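Long-range contact in YaeO (Vibrio cholerae serotype O1, PDB 6JIE), which inhibits Rho-dependent transcription termination, apparently by breaking up the Rho hexamer, and structurally resembles the RNA chaperone Hfq: residues Tyr9-Lys21 against Val29-Ser41. Sequence-based numbering, arbitrary orientation.
Sequences YIELACLFHLPVK and VYYGVAADTQRNS
Strand 19-21 pairs antiparallel with strand 29-31 across a hairpin, and helix 9-15 packs across strand 33-39, in a buried two-part contact near the centre of the small, Hfq-like beta fold. Val20 and Gly32 form the hydrogen-bonded pair, Val20 N to Gly32 O at 2.8 Å and Gly32 N to Val20 O at 3.0 Å. Here the chain bends from one sheet into the other, with phi/psi of 173/-158°, which glycine adopts readily and residues bearing a CB seldom do. Beyond that corner Ala34 N still reaches Leu18 O (2.9 Å). The methyl of Ala34, small enough for close helix packing, points to the helix and meets Ala13 CB at 3.9 Å; Cys14 SG lies against the backbone of Asp36, and Ile10 CG2 touches Thr37 CG2. His17, at positive phi, ends the helix in a Schellman motif. Its chi1 brings the ring alongside strand 33-39 and chi2 (-48°) turns ND1 to Ala34 O (3.0 Å), in the ring plane and on a carbonyl lone pair, while Tyr7 of the second subunit stacks on the ring. The extended aliphatic chain of Lys21 suits the flank of Tyr31: CG lies over the ring face (CH-pi) and against Val29 CG1, and CD is 3.5 Å from Tyr31 OH. Backbone bonds thus hold the strands, small side chains let the helix close on strand 33-39, and the ND1 bond fixes an imidazole at the subunit interface.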
# COMPACT_ATOMS: atom_id res chain seq x y z
N TYR A 9 -15.39 -7.76 5.99
CA TYR A 9 -14.14 -7.03 6.11
C TYR A 9 -13.24 -7.20 4.89
O TYR A 9 -12.42 -6.33 4.59
CB TYR A 9 -13.41 -7.45 7.39
CG TYR A 9 -14.04 -6.87 8.63
CD1 TYR A 9 -13.95 -5.51 8.90
CD2 TYR A 9 -14.72 -7.67 9.53
CE1 TYR A 9 -14.52 -4.97 10.03
CE2 TYR A 9 -15.30 -7.14 10.66
CZ TYR A 9 -15.20 -5.79 10.91
OH TYR A 9 -15.77 -5.24 12.03
N ILE A 10 -13.38 -8.32 4.18
CA ILE A 10 -12.68 -8.48 2.90
C ILE A 10 -13.16 -7.43 1.91
O ILE A 10 -12.35 -6.75 1.26
CB ILE A 10 -12.91 -9.90 2.35
CG1 ILE A 10 -12.34 -10.93 3.33
CG2 ILE A 10 -12.27 -10.05 0.98
CD1 ILE A 10 -10.87 -10.79 3.55
N GLU A 11 -14.48 -7.29 1.78
CA GLU A 11 -15.04 -6.28 0.89
C GLU A 11 -14.60 -4.88 1.29
O GLU A 11 -14.22 -4.07 0.44
CB GLU A 11 -16.57 -6.39 0.91
CG GLU A 11 -17.29 -5.27 0.18
CD GLU A 11 -18.80 -5.45 0.16
OE1 GLU A 11 -19.42 -5.49 1.25
OE2 GLU A 11 -19.37 -5.56 -0.94
N LEU A 12 -14.60 -4.59 2.60
CA LEU A 12 -14.21 -3.27 3.07
C LEU A 12 -12.74 -2.99 2.80
O LEU A 12 -12.38 -1.87 2.41
CB LEU A 12 -14.55 -3.13 4.55
CG LEU A 12 -14.18 -1.83 5.25
CD1 LEU A 12 -15.23 -1.54 6.30
CD2 LEU A 12 -12.81 -1.93 5.91
N ALA A 13 -11.86 -3.98 3.02
CA ALA A 13 -10.44 -3.79 2.70
C ALA A 13 -10.24 -3.46 1.23
O ALA A 13 -9.41 -2.61 0.88
CB ALA A 13 -9.64 -5.05 3.06
N CYS A 14 -10.97 -4.12 0.35
CA CYS A 14 -10.88 -3.80 -1.07
C CYS A 14 -11.48 -2.43 -1.38
O CYS A 14 -10.95 -1.69 -2.22
CB CYS A 14 -11.58 -4.89 -1.89
SG CYS A 14 -10.75 -6.48 -1.77
N LEU A 15 -12.62 -2.09 -0.75
CA LEU A 15 -13.27 -0.81 -1.03
C LEU A 15 -12.31 0.35 -0.80
O LEU A 15 -12.25 1.29 -1.60
CB LEU A 15 -14.52 -0.65 -0.15
CG LEU A 15 -15.33 0.62 -0.30
CD1 LEU A 15 -15.97 0.64 -1.68
CD2 LEU A 15 -16.38 0.72 0.80
N PHE A 16 -11.54 0.29 0.29
CA PHE A 16 -10.62 1.36 0.66
C PHE A 16 -9.18 1.07 0.23
O PHE A 16 -8.28 1.84 0.58
CB PHE A 16 -10.67 1.57 2.17
CG PHE A 16 -12.04 2.01 2.68
CD1 PHE A 16 -12.72 3.04 2.06
CD2 PHE A 16 -12.62 1.38 3.77
CE1 PHE A 16 -13.98 3.46 2.53
CE2 PHE A 16 -13.88 1.80 4.24
CZ PHE A 16 -14.55 2.83 3.60
N HIS A 17 -8.93 -0.00 -0.52
CA HIS A 17 -7.59 -0.41 -0.94
C HIS A 17 -6.61 -0.40 0.23
O HIS A 17 -5.56 0.24 0.21
CB HIS A 17 -7.08 0.48 -2.08
CG HIS A 17 -7.86 0.32 -3.33
ND1 HIS A 17 -8.18 -0.92 -3.85
CD2 HIS A 17 -8.43 1.23 -4.16
CE1 HIS A 17 -8.88 -0.77 -4.96
NE2 HIS A 17 -9.05 0.53 -5.17
N LEU A 18 -6.98 -1.14 1.25
CA LEU A 18 -6.18 -1.12 2.46
C LEU A 18 -4.94 -1.99 2.31
O LEU A 18 -5.02 -3.07 1.72
CB LEU A 18 -6.99 -1.62 3.64
CG LEU A 18 -8.18 -0.75 4.07
CD1 LEU A 18 -8.80 -1.33 5.34
CD2 LEU A 18 -7.74 0.68 4.30
N PRO A 19 -3.80 -1.57 2.86
CA PRO A 19 -2.64 -2.46 2.95
C PRO A 19 -2.91 -3.54 3.99
O PRO A 19 -3.26 -3.23 5.13
CB PRO A 19 -1.50 -1.54 3.38
CG PRO A 19 -2.19 -0.44 4.14
CD PRO A 19 -3.52 -0.24 3.45
N VAL A 20 -2.74 -4.81 3.60
CA VAL A 20 -3.07 -5.93 4.48
C VAL A 20 -2.04 -7.03 4.35
O VAL A 20 -1.38 -7.20 3.32
CB VAL A 20 -4.47 -6.52 4.21
CG1 VAL A 20 -5.56 -5.49 4.55
CG2 VAL A 20 -4.61 -6.99 2.78
N LYS A 21 -1.91 -7.79 5.44
CA LYS A 21 -1.16 -9.04 5.50
C LYS A 21 -2.17 -10.17 5.58
O LYS A 21 -2.98 -10.23 6.52
CB LYS A 21 -0.22 -9.05 6.70
CG LYS A 21 0.42 -10.41 7.00
CD LYS A 21 1.14 -10.35 8.34
CE LYS A 21 1.51 -11.71 8.88
NZ LYS A 21 1.92 -11.62 10.32
N VAL A 29 2.17 -16.53 4.18
CA VAL A 29 1.82 -15.13 4.40
C VAL A 29 2.03 -14.34 3.12
O VAL A 29 3.01 -14.56 2.40
CB VAL A 29 2.64 -14.53 5.56
CG1 VAL A 29 2.38 -13.04 5.67
CG2 VAL A 29 2.29 -15.22 6.85
N TYR A 30 1.09 -13.45 2.82
CA TYR A 30 1.20 -12.51 1.70
C TYR A 30 0.95 -11.11 2.22
O TYR A 30 0.06 -10.90 3.05
CB TYR A 30 0.18 -12.80 0.61
CG TYR A 30 0.25 -14.17 -0.04
CD1 TYR A 30 0.85 -14.34 -1.27
CD2 TYR A 30 -0.32 -15.29 0.58
CE1 TYR A 30 0.90 -15.58 -1.89
CE2 TYR A 30 -0.27 -16.54 -0.03
CZ TYR A 30 0.34 -16.67 -1.27
OH TYR A 30 0.39 -17.89 -1.89
N TYR A 31 1.71 -10.13 1.70
CA TYR A 31 1.52 -8.72 2.04
C TYR A 31 1.19 -7.93 0.77
O TYR A 31 1.79 -8.15 -0.27
CB TYR A 31 2.81 -8.11 2.66
CG TYR A 31 3.28 -8.67 4.00
CD1 TYR A 31 4.00 -9.86 4.08
CD2 TYR A 31 3.04 -7.99 5.19
CE1 TYR A 31 4.44 -10.35 5.31
CE2 TYR A 31 3.47 -8.48 6.41
CZ TYR A 31 4.17 -9.65 6.46
OH TYR A 31 4.60 -10.12 7.68
N GLY A 32 0.26 -6.98 0.86
CA GLY A 32 0.08 -6.08 -0.27
C GLY A 32 -1.12 -5.19 -0.06
O GLY A 32 -1.57 -4.98 1.07
N VAL A 33 -1.65 -4.68 -1.17
CA VAL A 33 -2.81 -3.80 -1.17
C VAL A 33 -4.02 -4.60 -1.63
O VAL A 33 -3.99 -5.25 -2.68
CB VAL A 33 -2.57 -2.58 -2.07
CG1 VAL A 33 -3.82 -1.68 -2.11
CG2 VAL A 33 -1.33 -1.82 -1.59
N ALA A 34 -5.08 -4.56 -0.82
CA ALA A 34 -6.32 -5.24 -1.18
C ALA A 34 -6.96 -4.55 -2.37
O ALA A 34 -7.37 -3.39 -2.27
CB ALA A 34 -7.28 -5.23 0.01
N ALA A 35 -7.06 -5.25 -3.49
CA ALA A 35 -7.46 -4.65 -4.75
C ALA A 35 -8.94 -4.84 -5.06
O ALA A 35 -9.65 -3.87 -5.34
CB ALA A 35 -6.60 -5.21 -5.89
N ASP A 36 -9.41 -6.08 -5.03
CA ASP A 36 -10.77 -6.36 -5.46
C ASP A 36 -11.11 -7.78 -5.05
O ASP A 36 -10.23 -8.58 -4.70
CB ASP A 36 -10.93 -6.18 -6.97
CG ASP A 36 -12.37 -5.95 -7.40
OD1 ASP A 36 -13.28 -5.98 -6.54
OD2 ASP A 36 -12.60 -5.73 -8.60
N THR A 37 -12.39 -8.08 -5.06
CA THR A 37 -12.86 -9.45 -4.95
C THR A 37 -13.29 -9.90 -6.33
O THR A 37 -13.92 -9.14 -7.08
CB THR A 37 -14.02 -9.57 -3.96
OG1 THR A 37 -15.01 -8.59 -4.27
CG2 THR A 37 -13.52 -9.35 -2.53
N GLN A 38 -12.90 -11.11 -6.71
CA GLN A 38 -13.30 -11.63 -8.01
C GLN A 38 -13.17 -13.14 -7.94
O GLN A 38 -12.57 -13.68 -7.01
CB GLN A 38 -12.44 -11.05 -9.14
CG GLN A 38 -10.97 -11.43 -9.02
CD GLN A 38 -10.10 -10.77 -10.08
OE1 GLN A 38 -9.84 -11.35 -11.13
NE2 GLN A 38 -9.64 -9.56 -9.79
N ARG A 39 -13.74 -13.82 -8.93
CA ARG A 39 -13.55 -15.25 -9.05
C ARG A 39 -12.34 -15.55 -9.93
O ARG A 39 -12.07 -14.85 -10.91
CB ARG A 39 -14.81 -15.91 -9.62
CG ARG A 39 -16.00 -15.76 -8.69
CD ARG A 39 -17.05 -16.81 -8.95
NE ARG A 39 -18.22 -16.67 -8.09
CZ ARG A 39 -18.47 -17.43 -7.03
NH1 ARG A 39 -17.63 -18.40 -6.68
NH2 ARG A 39 -19.57 -17.23 -6.31
N ASN A 40 -11.59 -16.59 -9.56
CA ASN A 40 -10.46 -17.03 -10.37
C ASN A 40 -10.98 -17.88 -11.53
O ASN A 40 -12.19 -18.01 -11.73
CB ASN A 40 -9.44 -17.76 -9.50
CG ASN A 40 -10.00 -19.01 -8.80
OD1 ASN A 40 -11.04 -19.58 -9.18
ND2 ASN A 40 -9.30 -19.45 -7.75
N SER A 41 -10.07 -18.47 -12.31
CA SER A 41 -10.49 -19.26 -13.47
C SER A 41 -11.24 -20.51 -13.07
O SER A 41 -12.00 -21.05 -13.89
CB SER A 41 -9.27 -19.63 -14.32
OG SER A 41 -8.39 -20.49 -13.61
O HOH W 1 -12.12 -1.62 -4.80